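Local coordinates for protein klebicin C activity (Klebsiella pneumoniae, PDB 7NNA) that is a bacteriocin whose Tol-binding domain, a long helical hairpin, probably takes part in toxin import through the antibiotic efflux channel TolC, at residues N78-P83 with F102-Q106; S13-A19 with A169-E173; A57-Q61 with A123-Y127. All coordinates share one frame; numbering follows the deposited sequence. Where two conformers were deposited one is given.

Overall arrangement
The chain forms an antiparallel hairpin of two long helices, 14-79 and 93-197, and all three contacts join these same two arms. From the N terminus, residues 13-19, 57-61 and 78-83 come in turn along or at the end of the first helix, and their partners follow in reverse order on the second. Interaction 1 closes the shortest loop, with 18 residues between its segments. It is nested in the loop of interaction 3, which lies in turn within that of interaction 2; none cross. The centres of interactions 1 and 2 are about 98 Å apart, on opposite sides of the chain's centre, with interaction 3 on the same side as interaction 1.

Interaction 1 (N78-P83 with F102-Q106); sequences NNKTRP and FIGRQ
Phe-102 packs against residues 78-83 where helix 14-79 gives way, through a type I beta turn from Asn-79 to Arg-82, to the loop of the antiparallel helical hairpin. Arg-82 CA sits over one face of the Phe-102 ring, 3.7 Å from its centroid, in a CH-pi contact, while the CE2 corner of the ring lies over the centre of the Arg-82 guanidinium, the two planes 61° apart. With CG anti to the backbone N (chi1 168°), Phe-102 reaches across to the turn, and Pro-83 CD packs on Phe-102 CB at 3.6 Å. Pro-83 also touches Ala-98 and Met-99 of the second helix.

Three side-chain hydrogen bonds surround the contact. Arg-105 uses the edge of its guanidinium for two of them: Arg-105 NE gives a fairly straight bond of 2.9 Å to Asn-78 OD1, in the guanidinium plane, and Arg-105 NH2 reaches Thr-81 OG1 at 3.0 Å. Past the CZ end of the ring, Gln-106 NE2 donates to Asn-79 OD1 over 2.9 Å, approaching from above the carbonyl plane rather than within it, with the two amides nearly perpendicular at 81°.

The turn itself is pinned by the same polar atoms. Thr-81 OG1 both accepts from Arg-105 and donates to Asn-78 O at 2.8 Å. That oxygen also accepts from Thr-81 N, so two donors of one residue grip it, and Asn-78 O lies at the edge of the Phe-102 ring, 3.4 Å from Phe-102 CE1.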
ATOM      1  N   ASN A  78     -34.256  21.378  33.878  1.00 30.71           N
ATOM      2  CA  ASN A  78     -34.118  22.485  34.830  1.00 29.38           C
ATOM      3  C   ASN A  78     -35.001  23.668  34.396  1.00 28.50           C
ATOM      4  O   ASN A  78     -35.565  24.335  35.244  1.00 28.51           O
ATOM      5  CB  ASN A  78     -32.657  22.965  34.867  1.00 29.68           C
ATOM      6  CG  ASN A  78     -32.507  24.156  35.815  1.00 29.86           C
ATOM      7  OD1 ASN A  78     -32.908  24.089  36.986  1.00 31.23           O
ATOM      8  ND2 ASN A  78     -32.048  25.277  35.302  1.00 25.48           N
ATOM      9  N   ASN A  79     -35.151  23.900  33.067  1.00 26.54           N
ATOM     10  CA  ASN A  79     -35.958  25.039  32.591  1.00 25.63           C
ATOM     11  C   ASN A  79     -37.423  24.964  33.028  1.00 28.75           C
ATOM     12  O   ASN A  79     -38.059  26.009  33.212  1.00 27.75           O
ATOM     13  CB  ASN A  79     -35.797  25.163  31.081  1.00 24.58           C
ATOM     14  CG  ASN A  79     -34.412  25.646  30.732  1.00 22.08           C
ATOM     15  OD1 ASN A  79     -33.663  26.155  31.599  1.00 21.62           O
ATOM     16  ND2 ASN A  79     -34.022  25.485  29.466  1.00 19.17           N
ATOM     17  N   LYS A  80     -37.908  23.743  33.326  1.00 30.80           N
ATOM     18  CA  LYS A  80     -39.280  23.606  33.863  1.00 33.62           C
ATOM     19  C   LYS A  80     -39.445  24.239  35.204  1.00 34.72           C
ATOM     20  O   LYS A  80     -40.586  24.492  35.580  1.00 37.73           O
ATOM     21  CB  LYS A  80     -39.675  22.119  33.974  1.00 37.68           C
ATOM     22  CG  LYS A  80     -39.501  21.383  32.646  1.00 44.65           C
ATOM     23  CD  LYS A  80     -40.449  21.857  31.611  1.00 52.43           C
ATOM     24  CE  LYS A  80     -40.446  20.955  30.367  1.00 60.50           C
ATOM     25  NZ  LYS A  80     -40.089  19.545  30.675  1.00 63.53           N
ATOM     26  N   THR A  81     -38.374  24.381  35.997  1.00 33.37           N
ATOM     27  CA  THR A  81     -38.464  24.955  37.340  1.00 33.19           C
ATOM     28  C   THR A  81     -38.388  26.483  37.357  1.00 31.19           C
ATOM     29  O   THR A  81     -38.313  27.071  38.449  1.00 31.19           O
ATOM     30  CB  THR A  81     -37.335  24.384  38.265  1.00 35.38           C
ATOM     31  OG1 THR A  81     -36.061  24.912  37.897  1.00 33.24           O
ATOM     32  CG2 THR A  81     -37.274  22.856  38.237  1.00 37.65           C
ATOM     33  N   ARG A  82     -38.387  27.147  36.179  1.00 27.23           N
ATOM     34  CA  ARG A  82     -38.318  28.625  36.145  1.00 27.04           C
ATOM     35  C   ARG A  82     -39.482  29.238  36.982  1.00 26.89           C
ATOM     36  O   ARG A  82     -40.641  28.942  36.732  1.00 26.20           O
ATOM     37  CB  ARG A  82     -38.452  29.156  34.692  1.00 26.78           C
ATOM     38  CG  ARG A  82     -38.286  30.679  34.570  1.00 28.86           C
ATOM     39  CD  ARG A  82     -38.704  31.170  33.183  1.00 31.26           C
ATOM     40  NE  ARG A  82     -37.809  30.559  32.178  1.00 31.32           N
ATOM     41  CZ  ARG A  82     -36.646  31.097  31.797  1.00 30.09           C
ATOM     42  NH1 ARG A  82     -36.274  32.302  32.261  1.00 27.52           N
ATOM     43  NH2 ARG A  82     -35.838  30.430  30.982  1.00 25.21           N
ATOM     44  N   PRO A  83     -39.168  30.057  37.986  1.00 28.20           N
ATOM     45  CA  PRO A  83     -40.246  30.690  38.784  1.00 29.69           C
ATOM     46  C   PRO A  83     -40.888  31.890  38.090  1.00 34.02           C
ATOM     47  O   PRO A  83     -40.320  32.448  37.163  1.00 34.25           O
ATOM     48  CB  PRO A  83     -39.519  31.167  40.074  1.00 29.87           C
ATOM     49  CG  PRO A  83     -38.114  31.391  39.635  1.00 29.64           C
ATOM     50  CD  PRO A  83     -37.827  30.466  38.436  1.00 27.33           C
ATOM     51  N   PHE A 102     -32.571  29.748  40.352  1.00 26.25           N
ATOM     52  CA  PHE A 102     -32.865  29.193  39.028  1.00 25.14           C
ATOM     53  C   PHE A 102     -31.796  29.684  38.010  1.00 24.31           C
ATOM     54  O   PHE A 102     -31.295  28.890  37.186  1.00 23.28           O
ATOM     55  CB  PHE A 102     -34.295  29.628  38.550  1.00 24.05           C
ATOM     56  CG  PHE A 102     -34.491  29.310  37.078  1.00 23.99           C
ATOM     57  CD1 PHE A 102     -34.773  28.013  36.666  1.00 25.26           C
ATOM     58  CD2 PHE A 102     -34.380  30.306  36.109  1.00 23.40           C
ATOM     59  CE1 PHE A 102     -34.883  27.708  35.298  1.00 26.04           C
ATOM     60  CE2 PHE A 102     -34.503  29.998  34.760  1.00 24.26           C
ATOM     61  CZ  PHE A 102     -34.693  28.691  34.366  1.00 25.36           C
ATOM     62  N   ILE A 103     -31.455  31.000  38.045  1.00 23.47           N
ATOM     63  CA  ILE A 103     -30.475  31.525  37.090  1.00 23.49           C
ATOM     64  C   ILE A 103     -29.123  30.869  37.305  1.00 24.38           C
ATOM     65  O   ILE A 103     -28.470  30.497  36.330  1.00 24.37           O
ATOM     66  CB  ILE A 103     -30.383  33.071  37.244  1.00 24.37           C
ATOM     67  CG1 ILE A 103     -31.721  33.734  36.891  1.00 25.16           C
ATOM     68  CG2 ILE A 103     -29.223  33.643  36.372  1.00 25.00           C
ATOM     69  CD1 ILE A 103     -31.651  35.327  37.043  1.00 28.32           C
ATOM     70  N   GLY A 104     -28.741  30.643  38.567  1.00 27.48           N
ATOM     71  CA  GLY A 104     -27.461  30.000  38.886  1.00 28.86           C
ATOM     72  C   GLY A 104     -27.414  28.591  38.319  1.00 30.55           C
ATOM     73  O   GLY A 104     -26.386  28.162  37.788  1.00 30.48           O
ATOM     74  N   ARG A 105     -28.532  27.845  38.443  1.00 30.32           N
ATOM     75  CA  ARG A 105     -28.600  26.464  37.909  1.00 27.86           C
ATOM     76  C   ARG A 105     -28.570  26.484  36.384  1.00 28.23           C
ATOM     77  O   ARG A 105     -27.889  25.664  35.771  1.00 29.14           O
ATOM     78  CB  ARG A 105     -29.921  25.820  38.306  1.00 28.60           C
ATOM     79  CG  ARG A 105     -29.949  25.318  39.772  1.00 32.97           C
ATOM     80  CD  ARG A 105     -31.112  24.407  40.015  1.00 34.75           C
ATOM     81  NE  ARG A 105     -32.415  25.009  39.646  1.00 34.77           N
ATOM     82  CZ  ARG A 105     -33.214  25.671  40.479  1.00 37.34           C
ATOM     83  NH1 ARG A 105     -32.785  26.016  41.694  1.00 36.03           N
ATOM     84  NH2 ARG A 105     -34.412  26.077  40.073  1.00 33.41           N
ATOM     85  N   GLN A 106     -29.287  27.434  35.760  1.00 25.61           N
ATOM     86  CA  GLN A 106     -29.279  27.495  34.278  1.00 24.03           C
ATOM     87  C   GLN A 106     -27.867  27.870  33.720  1.00 25.29           C
ATOM     88  O   GLN A 106     -27.412  27.318  32.707  1.00 24.76           O
ATOM     89  CB  GLN A 106     -30.372  28.469  33.808  1.00 22.35           C
ATOM     90  CG  GLN A 106     -30.552  28.472  32.294  1.00 21.51           C
ATOM     91  CD  GLN A 106     -31.641  29.420  31.913  1.00 23.42           C
ATOM     92  OE1 GLN A 106     -31.533  30.629  32.136  1.00 22.12           O
ATOM     93  NE2 GLN A 106     -32.709  28.908  31.387  1.00 20.42           N
TER

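Interaction 2 (S13-A19 with A169-E173); sequences SLTRLQA and AEKAE
Thr-15 and Ala-169 are the nearest CA pair, 4.8 Å apart, where the helical segments 14-19 and 169-173 run antiparallel at 166° with axes 9.0 Å apart at their closest. This is the N-terminal start of the first arm of the helical hairpin, lying beside the second arm. Ser-13 is the N-cap: its OG accepts from Arg-16 N at 3.1 Å.

Small side chains meet between the two axes. Thr-15 CB and OG1 face CA of Ala-169, and OG1 also comes near CB of Ala-172, while the methyls of Ala-19 and Ala-169 make a looser contact.

Arg-16 bends at chi2 (-63°), turning its chain toward the other helix, and its guanidinium lies across Ala-169, whose CB sits under one face 3.7 Å from Arg-16 NE. Two nitrogens grip the Glu-173 carboxylate in a side-on, two-pronged salt bridge: Arg-16 NE donates to Glu-173 OE2 at 2.8 Å and Arg-16 NH2 to Glu-173 OE1 at 3.0 Å. Both oxygens are engaged on their syn sides, though the two planes are tilted by 34°.

Water continues the network on both sides of the bridge. One molecule donates to Ala-169 O and to Glu-173 OE2, at 2.7 Å from the latter, and also bonds Ser-13 OG and Thr-15 OG1. Another links Arg-16 NH1 to Glu-170 OE2, which is also paired with Arg-166.

The two-pronged bridge fixes the rotation of the guanidinium, and the opposite charges probably help keep Arg-16 and Glu-173 ionised at this surface site.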
ATOM      1  N   SER A  13      33.110 -15.806 -24.912  1.00 48.56           N
ATOM      2  CA  SER A  13      32.484 -15.451 -26.186  1.00 45.40           C
ATOM      3  C   SER A  13      31.548 -14.256 -25.979  1.00 40.88           C
ATOM      4  O   SER A  13      31.034 -14.065 -24.860  1.00 37.52           O
ATOM      5  CB  SER A  13      31.671 -16.630 -26.716  1.00 47.04           C
ATOM      6  OG  SER A  13      30.544 -16.937 -25.899  1.00 45.21           O
ATOM      7  N   LEU A  14      31.293 -13.463 -27.054  1.00 39.60           N
ATOM      8  CA  LEU A  14      30.419 -12.310 -26.906  1.00 38.94           C
ATOM      9  C   LEU A  14      28.994 -12.751 -26.486  1.00 34.01           C
ATOM     10  O   LEU A  14      28.376 -12.086 -25.643  1.00 31.20           O
ATOM     11  CB  LEU A  14      30.402 -11.478 -28.213  1.00 42.77           C
ATOM     12  CG  LEU A  14      29.415 -10.305 -28.215  1.00 46.36           C
ATOM     13  CD1 LEU A  14      29.774  -9.266 -27.121  1.00 47.92           C
ATOM     14  CD2 LEU A  14      29.327  -9.646 -29.604  1.00 50.18           C
ATOM     15  N   THR A  15      28.499 -13.908 -27.019  1.00 32.84           N
ATOM     16  CA  THR A  15      27.148 -14.352 -26.629  1.00 32.46           C
ATOM     17  C   THR A  15      27.111 -14.726 -25.176  1.00 30.91           C
ATOM     18  O   THR A  15      26.094 -14.444 -24.503  1.00 30.73           O
ATOM     19  CB  THR A  15      26.625 -15.495 -27.494  1.00 35.53           C
ATOM     20  OG1 THR A  15      27.634 -16.511 -27.528  1.00 36.36           O
ATOM     21  CG2 THR A  15      26.300 -15.065 -28.902  1.00 38.68           C
ATOM     22  N   ARG A  16      28.196 -15.343 -24.645  1.00 33.24           N
ATOM     23  CA  ARG A  16      28.173 -15.664 -23.198  1.00 33.94           C
ATOM     24  C   ARG A  16      28.243 -14.392 -22.387  1.00 31.93           C
ATOM     25  O   ARG A  16      27.590 -14.317 -21.331  1.00 31.65           O
ATOM     26  CB  ARG A  16      29.336 -16.576 -22.771  1.00 38.73           C
ATOM     27  CG  ARG A  16      29.059 -18.049 -22.894  1.00 45.02           C
ATOM     28  CD  ARG A  16      27.927 -18.589 -22.019  1.00 47.94           C
ATOM     29  NE  ARG A  16      27.646 -19.933 -22.528  1.00 50.30           N
ATOM     30  CZ  ARG A  16      26.599 -20.682 -22.225  1.00 53.25           C
ATOM     31  NH1 ARG A  16      25.711 -20.262 -21.349  1.00 54.72           N
ATOM     32  NH2 ARG A  16      26.440 -21.865 -22.794  1.00 57.97           N
ATOM     33  N   LEU A  17      29.067 -13.415 -22.809  1.00 30.27           N
ATOM     34  CA  LEU A  17      29.134 -12.143 -22.070  1.00 30.86           C
ATOM     35  C   LEU A  17      27.807 -11.408 -22.070  1.00 27.98           C
ATOM     36  O   LEU A  17      27.427 -10.810 -21.040  1.00 26.85           O
ATOM     37  CB  LEU A  17      30.285 -11.267 -22.566  1.00 33.94           C
ATOM     38  CG  LEU A  17      31.653 -11.911 -22.290  1.00 40.29           C
ATOM     39  CD1 LEU A  17      32.790 -11.196 -23.058  1.00 42.37           C
ATOM     40  CD2 LEU A  17      31.917 -11.991 -20.833  1.00 42.74           C
ATOM     41  N   GLN A  18      27.071 -11.436 -23.214  0.51 26.47           N
ATOM     42  CA  GLN A  18      25.737 -10.835 -23.330  0.51 25.29           C
ATOM     43  C   GLN A  18      24.743 -11.580 -22.419  0.51 24.52           C
ATOM     44  O   GLN A  18      23.910 -10.946 -21.792  0.51 23.20           O
ATOM     45  CB  GLN A  18      25.234 -10.873 -24.797  0.51 27.05           C
ATOM     46  CG  GLN A  18      26.074 -10.012 -25.740  0.51 28.45           C
ATOM     47  CD  GLN A  18      25.298  -8.857 -26.354  0.51 31.54           C
ATOM     48  OE1 GLN A  18      24.891  -7.931 -25.666  0.51 31.49           O
ATOM     49  NE2 GLN A  18      25.096  -8.871 -27.680  0.51 27.48           N
ATOM     50  N   ALA A  19      24.826 -12.918 -22.335  1.00 24.48           N
ATOM     51  CA  ALA A  19      23.933 -13.691 -21.428  1.00 25.42           C
ATOM     52  C   ALA A  19      24.259 -13.312 -19.959  1.00 25.11           C
ATOM     53  O   ALA A  19      23.335 -13.208 -19.152  1.00 26.09           O
ATOM     54  CB  ALA A  19      24.125 -15.218 -21.638  1.00 26.42           C
ATOM     55  N   ALA A 169      23.637 -18.241 -26.547  1.00 29.36           N
ATOM     56  CA  ALA A 169      25.004 -18.621 -26.200  1.00 29.70           C
ATOM     57  C   ALA A 169      25.213 -20.127 -26.389  1.00 31.32           C
ATOM     58  O   ALA A 169      26.258 -20.580 -26.958  1.00 30.54           O
ATOM     59  CB  ALA A 169      25.318 -18.168 -24.765  1.00 28.79           C
ATOM     60  N   GLU A 170      24.212 -20.926 -25.987  1.00 31.57           N
ATOM     61  CA  GLU A 170      24.290 -22.391 -26.141  1.00 33.17           C
ATOM     62  C   GLU A 170      24.314 -22.805 -27.615  1.00 35.85           C
ATOM     63  O   GLU A 170      25.079 -23.714 -28.009  1.00 37.72           O
ATOM     64  CB  GLU A 170      23.085 -23.026 -25.418  1.00 34.95           C
ATOM     65  CG  GLU A 170      23.164 -22.859 -23.909  1.00 38.43           C
ATOM     66  CD  GLU A 170      21.902 -23.265 -23.155  1.00 51.69           C
ATOM     67  OE1 GLU A 170      21.029 -23.928 -23.767  1.00 57.13           O
ATOM     68  OE2 GLU A 170      21.799 -22.956 -21.944  1.00 48.83           O
ATOM     69  N   LYS A 171      23.520 -22.118 -28.443  0.50 35.60           N
ATOM     70  CA  LYS A 171      23.434 -22.378 -29.881  0.50 36.59           C
ATOM     71  C   LYS A 171      24.720 -22.008 -30.575  0.50 37.20           C
ATOM     72  O   LYS A 171      25.152 -22.738 -31.479  0.50 38.39           O
ATOM     73  CB  LYS A 171      22.264 -21.572 -30.494  0.50 38.64           C
ATOM     74  CG  LYS A 171      21.953 -21.912 -31.960  0.50 41.69           C
ATOM     75  CD  LYS A 171      20.560 -21.349 -32.317  0.50 46.79           C
ATOM     76  CE  LYS A 171      20.359 -21.011 -33.781  0.50 51.24           C
ATOM     77  NZ  LYS A 171      18.915 -20.843 -34.086  0.50 53.98           N
ATOM     78  N   ALA A 172      25.364 -20.905 -30.161  1.00 36.22           N
ATOM     79  CA  ALA A 172      26.636 -20.489 -30.767  1.00 37.51           C
ATOM     80  C   ALA A 172      27.721 -21.516 -30.470  1.00 39.54           C
ATOM     81  O   ALA A 172      28.550 -21.809 -31.334  1.00 39.67           O
ATOM     82  CB  ALA A 172      27.061 -19.107 -30.249  1.00 36.34           C
ATOM     83  N   GLU A 173      27.716 -22.078 -29.260  1.00 40.68           N
ATOM     84  CA  GLU A 173      28.686 -23.119 -28.900  1.00 41.86           C
ATOM     85  C   GLU A 173      28.355 -24.434 -29.625  1.00 41.85           C
ATOM     86  O   GLU A 173      29.257 -25.068 -30.159  1.00 41.73           O
ATOM     87  CB  GLU A 173      28.682 -23.329 -27.382  1.00 45.12           C
ATOM     88  CG  GLU A 173      29.409 -22.232 -26.648  1.00 50.31           C
ATOM     89  CD  GLU A 173      28.970 -22.060 -25.199  1.00 60.92           C
ATOM     90  OE1 GLU A 173      28.457 -23.039 -24.608  1.00 63.17           O
ATOM     91  OE2 GLU A 173      29.148 -20.944 -24.654  1.00 61.74           O
TER
HETATM   92  O   HOH W   1      28.866 -19.039 -26.583  1.00 38.15           O
HETATM   93  O   HOH W   2      23.782 -22.535 -20.541  1.00 31.01           O

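Interaction 3 (A57-Q61 with A123-Y127); sequences AKAKQ and AEEAY
Tyr-127 lies against Ala-57, Lys-58 and Gln-61, and here the packing of residues 57-61 on residues 123-127 is tight. The methyl of Ala-57 presses on the backbone, its CB 3.7 Å from Tyr-127 CA. From there the tyrosine, with CG anti to the backbone N (chi1 173°), runs side by side with Lys-58 and points the same way. Lys-58 CB meets Tyr-127 CE1 at 3.5 Å, and farther out the aliphatic CD and CE of the lysine pass alongside the OH; Lys-58 CA makes an off-centre CH-pi contact with the ring. Nearer CD2, on the same side of the ring plane, the ring meets the Gln-61 amide, turned 78° to it, with Gln-61 OE1 3.3 Å from Tyr-127 CD2. Gln-61 OE1 also lies 3.4 Å from Glu-124 CA.

The helices belong to one long antiparallel hairpin and pass at 159°, their axes 8.4 Å apart at closest. Alanines lie at both close CA pairs: Ala-57 faces Tyr-127, and Ala-123 CB sits beside Gln-61 CA. Neighbouring turns extend the packing, Ala-123 touching Leu-64 and Tyr-127 touching Gln-54.

Toward Lys-60 and Ala-126 the contact loosens. Lys-60 touches Ala-123 CB loosely, through CG and its carbonyl oxygen, and continues as an extended, exposed chain. The methyl of Ala-126 stands off from residues 57-61, and Ala-126 meets Ala-57 CB through its carbonyl oxygen. No direct hydrogen bond joins the segments. Instead a water on this side spends both hydrogens on main-chain oxygens, 2.9 Å from Ala-57 O and 2.7 Å from Ala-123 O, each of which also accepts the helical N-H four residues on.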
ATOM      1  N   ALA A  57     -12.429   6.235  16.286  1.00 42.61           N
ATOM      2  CA  ALA A  57     -12.806   7.658  16.326  1.00 43.31           C
ATOM      3  C   ALA A  57     -14.318   7.826  16.100  1.00 43.58           C
ATOM      4  O   ALA A  57     -14.951   8.649  16.769  1.00 43.39           O
ATOM      5  CB  ALA A  57     -12.018   8.442  15.286  1.00 44.05           C
ATOM      6  N   LYS A  58     -14.914   6.979  15.248  1.00 44.25           N
ATOM      7  CA  LYS A  58     -16.342   6.958  14.961  1.00 46.37           C
ATOM      8  C   LYS A  58     -17.102   6.643  16.243  1.00 47.58           C
ATOM      9  O   LYS A  58     -18.056   7.365  16.609  1.00 48.87           O
ATOM     10  CB  LYS A  58     -16.660   5.882  13.909  1.00 49.81           C
ATOM     11  CG  LYS A  58     -18.090   6.005  13.369  1.00 57.52           C
ATOM     12  CD  LYS A  58     -18.449   4.811  12.479  1.00 64.38           C
ATOM     13  CE  LYS A  58     -19.708   5.032  11.679  1.00 70.74           C
ATOM     14  NZ  LYS A  58     -19.950   3.901  10.739  1.00 74.84           N
ATOM     15  N   ALA A  59     -16.629   5.639  16.993  1.00 43.11           N
ATOM     16  CA  ALA A  59     -17.269   5.289  18.262  1.00 42.17           C
ATOM     17  C   ALA A  59     -17.148   6.444  19.266  1.00 42.58           C
ATOM     18  O   ALA A  59     -18.104   6.752  20.026  1.00 41.02           O
ATOM     19  CB  ALA A  59     -16.629   4.027  18.835  1.00 42.03           C
ATOM     20  N   LYS A  60     -15.974   7.084  19.300  1.00 42.99           N
ATOM     21  CA  LYS A  60     -15.759   8.176  20.253  1.00 43.44           C
ATOM     22  C   LYS A  60     -16.639   9.405  19.945  1.00 43.31           C
ATOM     23  O   LYS A  60     -17.258   9.977  20.865  1.00 44.42           O
ATOM     24  CB  LYS A  60     -14.266   8.501  20.323  1.00 45.07           C
ATOM     25  CG  LYS A  60     -13.954   9.631  21.279  1.00 45.84           C
ATOM     26  CD  LYS A  60     -12.454   9.842  21.347  1.00 49.69           C
ATOM     27  CE  LYS A  60     -12.168  11.111  22.112  1.00 53.04           C
ATOM     28  NZ  LYS A  60     -10.726  11.359  22.213  1.00 56.62           N
ATOM     29  N   GLN A  61     -16.789   9.744  18.658  0.80 41.11           N
ATOM     30  CA  GLN A  61     -17.667  10.821  18.220  0.80 40.83           C
ATOM     31  C   GLN A  61     -19.131  10.523  18.672  0.80 39.77           C
ATOM     32  O   GLN A  61     -19.770  11.401  19.259  0.80 38.36           O
ATOM     33  CB  GLN A  61     -17.581  10.986  16.686  0.80 42.62           C
ATOM     34  CG  GLN A  61     -18.697  11.860  16.089  0.80 48.04           C
ATOM     35  CD  GLN A  61     -18.668  11.813  14.574  0.80 55.98           C
ATOM     36  OE1 GLN A  61     -18.042  12.640  13.921  0.80 57.59           O
ATOM     37  NE2 GLN A  61     -19.322  10.829  13.972  0.80 56.86           N
ATOM     38  N   ALA A 123     -13.948  15.544  18.900  1.00 42.64           N
ATOM     39  CA  ALA A 123     -14.089  14.137  18.508  1.00 44.24           C
ATOM     40  C   ALA A 123     -14.594  14.007  17.052  1.00 45.53           C
ATOM     41  O   ALA A 123     -14.137  13.097  16.338  1.00 48.41           O
ATOM     42  CB  ALA A 123     -15.036  13.427  19.477  1.00 43.50           C
ATOM     43  N   GLU A 124     -15.472  14.931  16.609  0.50 39.87           N
ATOM     44  CA  GLU A 124     -15.990  14.963  15.231  0.50 40.15           C
ATOM     45  C   GLU A 124     -14.832  15.238  14.264  0.50 40.38           C
ATOM     46  O   GLU A 124     -14.716  14.578  13.225  0.50 40.04           O
ATOM     47  CB  GLU A 124     -17.056  16.073  15.091  0.50 41.15           C
ATOM     48  CG  GLU A 124     -18.443  15.717  15.593  0.50 44.49           C
ATOM     49  CD  GLU A 124     -19.413  16.891  15.685  0.50 49.73           C
ATOM     50  OE1 GLU A 124     -18.996  18.053  15.453  0.50 46.78           O
ATOM     51  OE2 GLU A 124     -20.595  16.641  16.015  0.50 51.39           O
ATOM     52  N   GLU A 125     -13.962  16.204  14.623  1.00 40.44           N
ATOM     53  CA  GLU A 125     -12.792  16.588  13.852  1.00 41.13           C
ATOM     54  C   GLU A 125     -11.773  15.410  13.821  1.00 39.93           C
ATOM     55  O   GLU A 125     -11.127  15.166  12.792  1.00 38.10           O
ATOM     56  CB  GLU A 125     -12.144  17.817  14.514  1.00 45.15           C
ATOM     57  CG  GLU A 125     -12.717  19.144  14.064  1.00 54.86           C
ATOM     58  CD  GLU A 125     -12.255  20.387  14.827  1.00 67.20           C
ATOM     59  OE1 GLU A 125     -11.609  20.250  15.897  1.00 66.68           O
ATOM     60  OE2 GLU A 125     -12.577  21.507  14.363  1.00 71.87           O
ATOM     61  N   ALA A 126     -11.626  14.703  14.940  1.00 38.92           N
ATOM     62  CA  ALA A 126     -10.711  13.566  15.000  1.00 37.86           C
ATOM     63  C   ALA A 126     -11.243  12.396  14.130  1.00 37.24           C
ATOM     64  O   ALA A 126     -10.444  11.704  13.499  1.00 36.57           O
ATOM     65  CB  ALA A 126     -10.529  13.140  16.453  1.00 37.77           C
ATOM     66  N   TYR A 127     -12.577  12.238  14.009  1.00 37.01           N
ATOM     67  CA  TYR A 127     -13.178  11.202  13.146  1.00 38.12           C
ATOM     68  C   TYR A 127     -12.978  11.571  11.692  1.00 37.99           C
ATOM     69  O   TYR A 127     -12.620  10.704  10.898  1.00 37.53           O
ATOM     70  CB  TYR A 127     -14.672  11.040  13.468  1.00 38.93           C
ATOM     71  CG  TYR A 127     -15.390  10.118  12.512  1.00 41.92           C
ATOM     72  CD1 TYR A 127     -14.893   8.848  12.234  1.00 43.22           C
ATOM     73  CD2 TYR A 127     -16.536  10.529  11.851  1.00 44.84           C
ATOM     74  CE1 TYR A 127     -15.539   8.001  11.346  1.00 45.83           C
ATOM     75  CE2 TYR A 127     -17.211   9.680  10.981  1.00 48.11           C
ATOM     76  CZ  TYR A 127     -16.708   8.414  10.733  1.00 49.56           C
ATOM     77  OH  TYR A 127     -17.379   7.561   9.891  1.00 54.18           O
TER
HETATM   78  O   HOH W   3     -13.189  10.854  17.525  1.00 40.55           O